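Local coordinates for bradyzoite surface antigen BSR4 (Toxoplasma gondii, PDB 2JKS), which is a bradyzoite surface antigen of the SRS superfamily that binds zinc ions and, like its relatives, probably faces the host at the parasite surface, at residues L122-E125 and D126-L129; S166-A169 and E170-V174; I54-P58 and T59-Q63. All blocks are in the same frame, centred on the assembly; numbering follows the deposited sequence.

Interaction 1. Residues L122-E125 and D126-L129; sequences LHNE and DLPL. With ZN (zinc ion), chain D.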
ATOM      1  N   LEU A 122       1.452 -12.361   1.917  1.00 26.37           N
ATOM      2  CA  LEU A 122       0.456 -11.397   1.530  1.00 26.21           C
ATOM      3  C   LEU A 122      -0.343 -11.872   0.327  1.00 25.71           C
ATOM      4  O   LEU A 122       0.173 -12.643  -0.487  1.00 26.96           O
ATOM      5  CB  LEU A 122       1.109 -10.043   1.261  1.00 25.47           C
ATOM      6  CG  LEU A 122       1.950  -9.520   2.414  1.00 25.33           C
ATOM      7  CD1 LEU A 122       2.539  -8.196   1.998  1.00 25.61           C
ATOM      8  CD2 LEU A 122       1.149  -9.405   3.689  1.00 27.74           C
ATOM      9  N   HIS A 123      -1.615 -11.445   0.258  1.00 27.04           N
ATOM     10  CA  HIS A 123      -2.507 -11.661  -0.889  1.00 28.27           C
ATOM     11  C   HIS A 123      -2.613 -10.287  -1.592  1.00 29.58           C
ATOM     12  O   HIS A 123      -2.236  -9.246  -1.031  1.00 27.78           O
ATOM     13  CB  HIS A 123      -3.932 -12.184  -0.505  1.00 28.56           C
ATOM     14  CG  HIS A 123      -3.960 -13.528   0.197  1.00 29.79           C
ATOM     15  ND1 HIS A 123      -5.122 -14.259   0.370  1.00 32.80           N
ATOM     16  CD2 HIS A 123      -2.969 -14.284   0.729  1.00 29.14           C
ATOM     17  CE1 HIS A 123      -4.847 -15.381   1.016  1.00 32.49           C
ATOM     18  NE2 HIS A 123      -3.544 -15.431   1.216  1.00 29.33           N
ATOM     19  N   ASN A 124      -3.114 -10.267  -2.822  1.00 30.99           N
ATOM     20  CA  ASN A 124      -3.115  -9.001  -3.585  1.00 32.73           C
ATOM     21  C   ASN A 124      -3.905  -7.938  -2.868  1.00 32.01           C
ATOM     22  O   ASN A 124      -3.512  -6.756  -2.797  1.00 31.39           O
ATOM     23  CB  ASN A 124      -3.584  -9.232  -5.021  1.00 34.56           C
ATOM     24  CG  ASN A 124      -2.502  -9.856  -5.904  1.00 39.06           C
ATOM     25  OD1 ASN A 124      -1.283  -9.741  -5.646  1.00 43.36           O
ATOM     26  ND2 ASN A 124      -2.941 -10.508  -6.974  1.00 44.37           N
ATOM     27  N   GLU A 125      -4.988  -8.374  -2.242  1.00 32.95           N
ATOM     28  CA  GLU A 125      -5.866  -7.465  -1.504  1.00 33.82           C
ATOM     29  C   GLU A 125      -5.204  -6.896  -0.252  1.00 34.27           C
ATOM     30  O   GLU A 125      -5.695  -5.896   0.310  1.00 34.54           O
ATOM     31  CB  GLU A 125      -7.223  -8.135  -1.192  1.00 34.42           C
ATOM     32  CG  GLU A 125      -7.299  -9.174  -0.044  1.00 34.77           C
ATOM     33  CD  GLU A 125      -7.025 -10.638  -0.483  1.00 34.43           C
ATOM     34  OE1 GLU A 125      -6.565 -10.847  -1.641  1.00 32.28           O
ATOM     35  OE2 GLU A 125      -7.273 -11.583   0.326  1.00 33.85           O
ATOM     36  N   ASP A 126      -4.057  -7.489   0.160  1.00 32.74           N
ATOM     37  CA  ASP A 126      -3.354  -7.003   1.346  1.00 31.62           C
ATOM     38  C   ASP A 126      -2.389  -5.886   1.004  1.00 30.27           C
ATOM     39  O   ASP A 126      -1.859  -5.216   1.903  1.00 30.26           O
ATOM     40  CB  ASP A 126      -2.561  -8.106   2.071  1.00 31.55           C
ATOM     41  CG  ASP A 126      -3.430  -9.245   2.571  1.00 33.36           C
ATOM     42  OD1 ASP A 126      -4.574  -9.036   3.012  1.00 34.49           O
ATOM     43  OD2 ASP A 126      -2.923 -10.372   2.578  1.00 31.38           O
ATOM     44  N   LEU A 127      -2.099  -5.723  -0.281  1.00 29.40           N
ATOM     45  CA  LEU A 127      -1.073  -4.727  -0.699  1.00 29.02           C
ATOM     46  C   LEU A 127      -1.590  -3.325  -0.396  1.00 27.92           C
ATOM     47  O   LEU A 127      -2.721  -3.036  -0.760  1.00 27.29           O
ATOM     48  CB  LEU A 127      -0.732  -4.892  -2.177  1.00 28.45           C
ATOM     49  CG  LEU A 127       0.026  -6.157  -2.531  1.00 28.86           C
ATOM     50  CD1 LEU A 127       0.228  -6.171  -4.055  1.00 26.32           C
ATOM     51  CD2 LEU A 127       1.345  -6.169  -1.742  1.00 28.08           C
ATOM     52  N   PRO A 128      -0.789  -2.481   0.318  1.00 28.23           N
ATOM     53  CA  PRO A 128      -1.238  -1.160   0.810  1.00 27.40           C
ATOM     54  C   PRO A 128      -1.360  -0.123  -0.328  1.00 27.34           C
ATOM     55  O   PRO A 128      -0.890  -0.358  -1.434  1.00 27.54           O
ATOM     56  CB  PRO A 128      -0.138  -0.771   1.834  1.00 26.41           C
ATOM     57  CG  PRO A 128       1.085  -1.464   1.333  1.00 27.79           C
ATOM     58  CD  PRO A 128       0.595  -2.782   0.760  1.00 26.92           C
ATOM     59  N   LEU A 129      -2.039   0.985  -0.067  1.00 27.79           N
ATOM     60  CA  LEU A 129      -2.080   2.136  -1.009  1.00 28.09           C
ATOM     61  C   LEU A 129      -0.844   2.999  -0.976  1.00 28.44           C
ATOM     62  O   LEU A 129      -0.615   3.828  -1.872  1.00 27.21           O
ATOM     63  CB  LEU A 129      -3.301   2.998  -0.697  1.00 28.54           C
ATOM     64  CG  LEU A 129      -4.626   2.261  -0.746  1.00 31.62           C
ATOM     65  CD1 LEU A 129      -5.791   3.205  -0.406  1.00 32.42           C
ATOM     66  CD2 LEU A 129      -4.828   1.543  -2.064  1.00 28.46           C
TER
HETATM   67 ZN    ZN D1318      -6.910 -13.573  -0.153  1.00 40.83          ZN
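Asp126 folds back on His123 in a short 3-10 turn that follows strand 116-121 of the first SRS domain, a clear case of a loop packed on one side and committed to a metal on the other. The tight side belongs to Asp126 and the backbone bonds around it. The carboxylate oxygen OD2 of Asp126 accepts the backbone N-H of His123 at 2.9 Å, nearly straight at 166° but approached from above the carboxylate plane. The backbone answers in the reverse sense, Asp126 N donating to His123 O over 2.8 Å, so the two residues grip each other twice. One step on, Leu127 N reaches Asn124 O at 3.1 Å and winds the turn further. Leu122 is buried, resting like Pro128 on Val161 of strand 152-161, while its CD1 comes only to 4.4 Å from Leu127 CD2.

Toward solvent the packing thins. Asn124 is exposed and runs alongside Leu127 with only a distant approach. His123 and Glu125 are instead drawn together by zinc. The CG of Glu125 sits between the backbone N and the carbonyl carbon, chi1 77°, and the chain then bends at the next bond, which turns the carboxylate back toward the ring. Glu125 lies beside Asp126 with the carboxylate planes 47° apart, and Arg99 joins them, forming a salt bridge with Asp126 OD2 and a hydrogen bond with Glu125 OE2, which would ease repulsion between the acids. On the far side of the imidazole, NE2 is hydrogen-bonded to Glu121. The zinc is held by His123 ND1 at 2.0 Å and by Glu125 OE2 at 2.1 Å, whereas Glu125 OE1 stays 3.1 Å from the metal.

Interaction 2. Residues S166-A169 and E170-V174; sequences SSLA and ENNVV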
ATOM      1  N   SER A 166      -1.652   1.414  -9.018  1.00 27.26           N
ATOM      2  CA  SER A 166      -2.988   1.942  -9.367  1.00 25.65           C
ATOM      3  C   SER A 166      -3.524   1.102 -10.549  1.00 26.11           C
ATOM      4  O   SER A 166      -2.764   0.766 -11.452  1.00 23.92           O
ATOM      5  CB  SER A 166      -2.863   3.399  -9.769  1.00 25.34           C
ATOM      6  OG  SER A 166      -2.376   4.173  -8.653  1.00 24.03           O
ATOM      7  N   SER A 167      -4.802   0.766 -10.541  1.00 25.00           N
ATOM      8  CA  SER A 167      -5.327  -0.180 -11.530  1.00 27.05           C
ATOM      9  C   SER A 167      -6.795   0.043 -11.872  1.00 27.51           C
ATOM     10  O   SER A 167      -7.527   0.626 -11.100  1.00 27.64           O
ATOM     11  CB  SER A 167      -5.182  -1.639 -11.018  1.00 27.10           C
ATOM     12  OG  SER A 167      -5.962  -1.822  -9.854  1.00 31.49           O
ATOM     13  N   LEU A 168      -7.201  -0.505 -13.016  1.00 27.04           N
ATOM     14  CA  LEU A 168      -8.543  -0.411 -13.552  1.00 27.68           C
ATOM     15  C   LEU A 168      -9.163  -1.778 -13.489  1.00 29.16           C
ATOM     16  O   LEU A 168      -8.556  -2.759 -13.945  1.00 28.92           O
ATOM     17  CB  LEU A 168      -8.477   0.018 -15.033  1.00 27.30           C
ATOM     18  CG  LEU A 168      -9.782   0.143 -15.841  1.00 26.46           C
ATOM     19  CD1 LEU A 168     -10.840   1.109 -15.215  1.00 28.09           C
ATOM     20  CD2 LEU A 168      -9.537   0.451 -17.347  1.00 26.66           C
ATOM     21  N   ALA A 169     -10.353  -1.876 -12.925  1.00 30.90           N
ATOM     22  CA  ALA A 169     -11.019  -3.191 -12.925  1.00 33.06           C
ATOM     23  C   ALA A 169     -12.255  -3.115 -13.773  1.00 33.54           C
ATOM     24  O   ALA A 169     -12.558  -2.063 -14.352  1.00 34.39           O
ATOM     25  CB  ALA A 169     -11.331  -3.635 -11.511  1.00 32.66           C
ATOM     26  N   GLU A 170     -12.953  -4.237 -13.933  1.00 34.74           N
ATOM     27  CA  GLU A 170     -14.222  -4.234 -14.680  1.00 35.49           C
ATOM     28  C   GLU A 170     -15.245  -3.260 -14.163  1.00 34.69           C
ATOM     29  O   GLU A 170     -15.301  -2.904 -12.936  1.00 34.87           O
ATOM     30  CB  GLU A 170     -14.839  -5.645 -14.763  1.00 37.61           C
ATOM     31  CG  GLU A 170     -14.038  -6.597 -15.664  1.00 41.71           C
ATOM     32  CD  GLU A 170     -14.008  -6.149 -17.151  1.00 50.08           C
ATOM     33  OE1 GLU A 170     -15.038  -5.619 -17.651  1.00 53.34           O
ATOM     34  OE2 GLU A 170     -12.953  -6.333 -17.819  1.00 52.26           O
ATOM     35  N   ASN A 171     -16.052  -2.795 -15.109  1.00 33.65           N
ATOM     36  CA  ASN A 171     -17.082  -1.842 -14.822  1.00 33.57           C
ATOM     37  C   ASN A 171     -16.407  -0.523 -14.495  1.00 30.86           C
ATOM     38  O   ASN A 171     -17.006   0.336 -13.842  1.00 29.79           O
ATOM     39  CB  ASN A 171     -17.974  -2.315 -13.657  1.00 35.95           C
ATOM     40  CG  ASN A 171     -18.738  -3.584 -13.984  1.00 42.60           C
ATOM     41  OD1 ASN A 171     -19.329  -3.702 -15.063  1.00 49.46           O
ATOM     42  ND2 ASN A 171     -18.721  -4.552 -13.059  1.00 48.31           N
ATOM     43  N   ASN A 172     -15.181  -0.341 -15.013  1.00 28.10           N
ATOM     44  CA  ASN A 172     -14.518   0.974 -15.022  1.00 27.37           C
ATOM     45  C   ASN A 172     -14.335   1.552 -13.609  1.00 27.35           C
ATOM     46  O   ASN A 172     -14.537   2.768 -13.338  1.00 25.28           O
ATOM     47  CB  ASN A 172     -15.309   1.951 -15.899  1.00 28.99           C
ATOM     48  CG  ASN A 172     -14.835   1.998 -17.331  1.00 27.52           C
ATOM     49  OD1 ASN A 172     -13.866   1.323 -17.738  1.00 25.36           O
ATOM     50  ND2 ASN A 172     -15.497   2.836 -18.114  1.00 23.11           N
ATOM     51  N   VAL A 173     -13.908   0.661 -12.720  1.00 25.88           N
ATOM     52  CA  VAL A 173     -13.599   1.017 -11.340  1.00 25.87           C
ATOM     53  C   VAL A 173     -12.088   1.164 -11.164  1.00 26.07           C
ATOM     54  O   VAL A 173     -11.319   0.206 -11.412  1.00 26.60           O
ATOM     55  CB  VAL A 173     -14.191  -0.018 -10.347  1.00 25.77           C
ATOM     56  CG1 VAL A 173     -13.815   0.315  -8.893  1.00 25.72           C
ATOM     57  CG2 VAL A 173     -15.732  -0.102 -10.507  1.00 25.95           C
ATOM     58  N   VAL A 174     -11.660   2.381 -10.834  1.00 25.57           N
ATOM     59  CA  VAL A 174     -10.249   2.663 -10.659  1.00 24.62           C
ATOM     60  C   VAL A 174      -9.902   2.660  -9.173  1.00 25.35           C
ATOM     61  O   VAL A 174     -10.600   3.301  -8.344  1.00 23.43           O
ATOM     62  CB  VAL A 174      -9.818   3.996 -11.305  1.00 24.86           C
ATOM     63  CG1 VAL A 174      -8.337   4.239 -11.035  1.00 26.12           C
ATOM     64  CG2 VAL A 174     -10.144   3.946 -12.774  1.00 23.99           C
TER
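Leu168 and Val174 cross obliquely on one face of a tight hairpin, and their meeting illustrates how a short reversal of the chain pairs side chains as well as backbone. The CG of Leu168 is anti to the backbone N, and chi1 178° and chi2 56° together bring CD1 over the returning strand. There CD1 touches Val174 CG2 at 3.8 Å and also lies 3.7 Å from the backbone CA of Asn172, so a single methyl spans the non-hydrogen-bonded pair and the last residue of the turn. The other branch of Val174, CG1, comes to 3.7 Å from Ser167 O. Beyond the hairpin the same face is covered by strand 187-191, where Val187 and Val189 meet Leu168, and by Val303, which meets Val174.

Ala169 and Val173 direct their side chains to the other face and are joined mainly through the main chain. Ala169 N donates to Val173 O at 2.7 Å. In return, Ala169 O receives two weak bonds, from Asn172 N at 3.2 Å and from Val173 N at 3.5 Å.

Asn172 begins by pointing away from the first strand, yet its amide end swings back until OD1 lies 3.9 Å from Leu168 CD1. Its buried ND2 is satisfied elsewhere, by the carbonyl oxygens of Thr197 and Glu190, and so ties the turn to strand 197-201 of its own sheet and to strand 187-191 of the other sheet. Asn171 and Asn172 both have positive phi, consistent with the turn and its bulge. With Asn172 and Val173 both opposed to Ala169, the hairpin closes in a G1 beta bulge following a type II-like turn, at the edge of a sheet in the second SRS domain.

Interaction 3. Residues I54-P58 and T59-Q63; sequences ISTIP and TNIEQ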
ATOM      1  N   ILE A  54      15.577 -18.214  22.805  1.00 46.77           N
ATOM      2  CA  ILE A  54      15.275 -17.204  21.775  1.00 46.00           C
ATOM      3  C   ILE A  54      13.889 -16.660  22.067  1.00 44.60           C
ATOM      4  O   ILE A  54      12.981 -17.409  22.448  1.00 44.26           O
ATOM      5  CB  ILE A  54      15.326 -17.813  20.354  1.00 46.63           C
ATOM      6  CG1 ILE A  54      16.648 -18.549  20.126  1.00 47.98           C
ATOM      7  CG2 ILE A  54      15.085 -16.741  19.247  1.00 47.73           C
ATOM      8  CD1 ILE A  54      16.777 -19.099  18.716  1.00 49.57           C
ATOM      9  N   SER A  55      13.740 -15.349  21.958  1.00 42.74           N
ATOM     10  CA  SER A  55      12.421 -14.730  21.935  1.00 41.00           C
ATOM     11  C   SER A  55      12.313 -13.923  20.637  1.00 39.90           C
ATOM     12  O   SER A  55      13.303 -13.725  19.955  1.00 38.47           O
ATOM     13  CB  SER A  55      12.235 -13.816  23.146  1.00 41.77           C
ATOM     14  OG  SER A  55      13.175 -12.748  23.136  1.00 42.41           O
ATOM     15  N   THR A  56      11.105 -13.491  20.290  1.00 39.28           N
ATOM     16  CA  THR A  56      10.936 -12.603  19.165  1.00 37.08           C
ATOM     17  C   THR A  56      10.686 -11.166  19.601  1.00 37.27           C
ATOM     18  O   THR A  56      10.396 -10.899  20.763  1.00 36.29           O
ATOM     19  CB  THR A  56       9.740 -13.034  18.257  1.00 36.89           C
ATOM     20  OG1 THR A  56       8.551 -13.136  19.054  1.00 35.21           O
ATOM     21  CG2 THR A  56      10.038 -14.377  17.519  1.00 35.59           C
ATOM     22  N   ILE A  57      10.778 -10.260  18.621  1.00 36.43           N
ATOM     23  CA  ILE A  57      10.396  -8.853  18.759  1.00 37.87           C
ATOM     24  C   ILE A  57       9.457  -8.547  17.569  1.00 35.90           C
ATOM     25  O   ILE A  57       9.840  -8.720  16.417  1.00 37.07           O
ATOM     26  CB  ILE A  57      11.618  -7.873  18.731  1.00 38.09           C
ATOM     27  CG1 ILE A  57      12.500  -8.064  19.973  1.00 41.34           C
ATOM     28  CG2 ILE A  57      11.136  -6.431  18.717  1.00 38.58           C
ATOM     29  CD1 ILE A  57      13.708  -9.036  19.798  1.00 44.49           C
ATOM     30  N   PRO A  58       8.204  -8.199  17.846  1.00 35.92           N
ATOM     31  CA  PRO A  58       7.580  -8.161  19.168  1.00 36.17           C
ATOM     32  C   PRO A  58       7.499  -9.567  19.774  1.00 35.69           C
ATOM     33  O   PRO A  58       7.783 -10.543  19.099  1.00 33.92           O
ATOM     34  CB  PRO A  58       6.156  -7.651  18.882  1.00 36.09           C
ATOM     35  CG  PRO A  58       6.212  -7.099  17.495  1.00 36.88           C
ATOM     36  CD  PRO A  58       7.244  -7.882  16.778  1.00 35.13           C
ATOM     37  N   THR A  59       7.096  -9.644  21.045  1.00 36.53           N
ATOM     38  CA  THR A  59       7.111 -10.885  21.806  1.00 37.28           C
ATOM     39  C   THR A  59       6.196 -11.915  21.163  1.00 36.85           C
ATOM     40  O   THR A  59       6.489 -13.103  21.159  1.00 37.27           O
ATOM     41  CB  THR A  59       6.763 -10.594  23.319  1.00 37.57           C
ATOM     42  OG1 THR A  59       5.428 -10.103  23.421  1.00 45.02           O
ATOM     43  CG2 THR A  59       7.609  -9.467  23.815  1.00 38.18           C
ATOM     44  N   ASN A  60       5.088 -11.462  20.578  1.00 37.21           N
ATOM     45  CA  ASN A  60       4.254 -12.365  19.800  1.00 36.33           C
ATOM     46  C   ASN A  60       4.166 -11.959  18.329  1.00 35.75           C
ATOM     47  O   ASN A  60       3.291 -11.174  17.948  1.00 34.94           O
ATOM     48  CB  ASN A  60       2.859 -12.452  20.412  1.00 37.04           C
ATOM     49  CG  ASN A  60       2.027 -13.556  19.793  1.00 36.11           C
ATOM     50  OD1 ASN A  60       2.410 -14.158  18.796  1.00 38.76           O
ATOM     51  ND2 ASN A  60       0.872 -13.816  20.373  1.00 41.62           N
ATOM     52  N   ILE A  61       5.075 -12.493  17.519  1.00 36.21           N
ATOM     53  CA  ILE A  61       5.167 -12.205  16.073  1.00 35.66           C
ATOM     54  C   ILE A  61       3.890 -12.657  15.305  1.00 36.41           C
ATOM     55  O   ILE A  61       3.578 -12.182  14.193  1.00 35.47           O
ATOM     56  CB  ILE A  61       6.448 -12.907  15.507  1.00 35.37           C
ATOM     57  CG1 ILE A  61       6.895 -12.343  14.163  1.00 34.29           C
ATOM     58  CG2 ILE A  61       6.272 -14.411  15.404  1.00 35.26           C
ATOM     59  CD1 ILE A  61       8.334 -12.700  13.831  1.00 36.52           C
ATOM     60  N   GLU A  62       3.168 -13.601  15.897  1.00 35.78           N
ATOM     61  CA  GLU A  62       1.942 -14.113  15.285  1.00 37.55           C
ATOM     62  C   GLU A  62       0.757 -13.173  15.451  1.00 36.93           C
ATOM     63  O   GLU A  62      -0.324 -13.417  14.889  1.00 36.40           O
ATOM     64  CB  GLU A  62       1.604 -15.492  15.859  1.00 38.04           C
ATOM     65  CG  GLU A  62       2.392 -16.587  15.280  1.00 41.81           C
ATOM     66  CD  GLU A  62       1.678 -17.916  15.406  1.00 46.22           C
ATOM     67  OE1 GLU A  62       1.209 -18.451  14.353  1.00 48.57           O
ATOM     68  OE2 GLU A  62       1.585 -18.421  16.558  1.00 46.34           O
ATOM     69  N   GLN A  63       0.961 -12.112  16.221  1.00 37.42           N
ATOM     70  CA  GLN A  63      -0.064 -11.122  16.478  1.00 38.82           C
ATOM     71  C   GLN A  63       0.362  -9.736  16.066  1.00 37.54           C
ATOM     72  O   GLN A  63      -0.456  -8.978  15.550  1.00 38.33           O
ATOM     73  CB  GLN A  63      -0.499 -11.118  17.951  1.00 38.97           C
ATOM     74  CG  GLN A  63      -1.348 -12.341  18.330  1.00 41.88           C
ATOM     75  CD  GLN A  63      -2.063 -12.198  19.696  1.00 43.98           C
ATOM     76  OE1 GLN A  63      -2.016 -11.130  20.357  1.00 49.85           O
ATOM     77  NE2 GLN A  63      -2.743 -13.278  20.115  1.00 49.54           N
TER
HETATM   78  O   HOH W   1       6.403 -14.936  18.924  1.00 32.73           O
HETATM   79  O   HOH W   2       8.882 -14.142  22.047  1.00 38.39           O
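Thr56 reaches over a cis-proline turn to meet Thr59 and Ile61, where the long strand 53-67 of the first SRS domain is interrupted. The peptide before Pro58 is cis, and the backbone angles of Ile57 and Pro58 fit a type VIb turn, in which the chain doubles back without the usual bond between its ends. Such a break shows how a strand can be bent sharply while Thr56 OG1, Thr56 N, Thr59 O and Ile61 N are bonded directly or through two waters.

Direct polar contact is supplied by the threonine hydroxyl. With chi1 at 55°, OG1 of Thr56 lies between the backbone N and the carbonyl carbon, facing into the turn. It donates to Pro58 O over 2.7 Å, in the carbonyl plane. Thr59 O is nearly as close, but the angle is too poor for a bond. A CA-H...O contact, Thr59 CA to Thr56 O at 3.4 Å, stands across the mouth of the turn.

Apolar packing is made mostly with the rest of the domain. Trp118 of strand 116-121 covers both Thr56 and Ile61, while Ile57 and Pro58 press on Cys66 and Cys77, the partners of a disulfide. Between the two segments themselves the side chains touch little, Ile61 CB approaching Thr56 OG1 only at 4.1 Å.

Farther along, Gln63 N bonds to Asn60 O in a second turn, and Asn60 OD1 adds a weak bond from Glu62 N.

Water completes the crossing. One molecule accepts from Thr56 N at 2.9 Å and donates to Thr59 O at 2.8 Å. A second donates to Thr56 OG1 at 2.8 Å and takes the N-H of Ile61 at 3.1 Å, leaving this hydroxyl as donor to Pro58 and acceptor from water.

All three contacts are local reversals of the chain, yet each is closed by different means. Interaction 3 is the most buried and depends on a cis-proline and bridging waters inside a broken strand of the first SRS domain. Its Thr56 and Ile61 touch Trp118 of strand 116-121, the strand that leads directly into interaction 1, about 23 Å away between centres. Interaction 1 is half buried: its inner side uses a carboxylate and backbone bonds, its outer side a zinc ion. Interaction 2, about 16 Å from interaction 1 between centres, is the most exposed, an edge hairpin of a different sheet, in the second domain, resting on main-chain pairing and small apolar contacts.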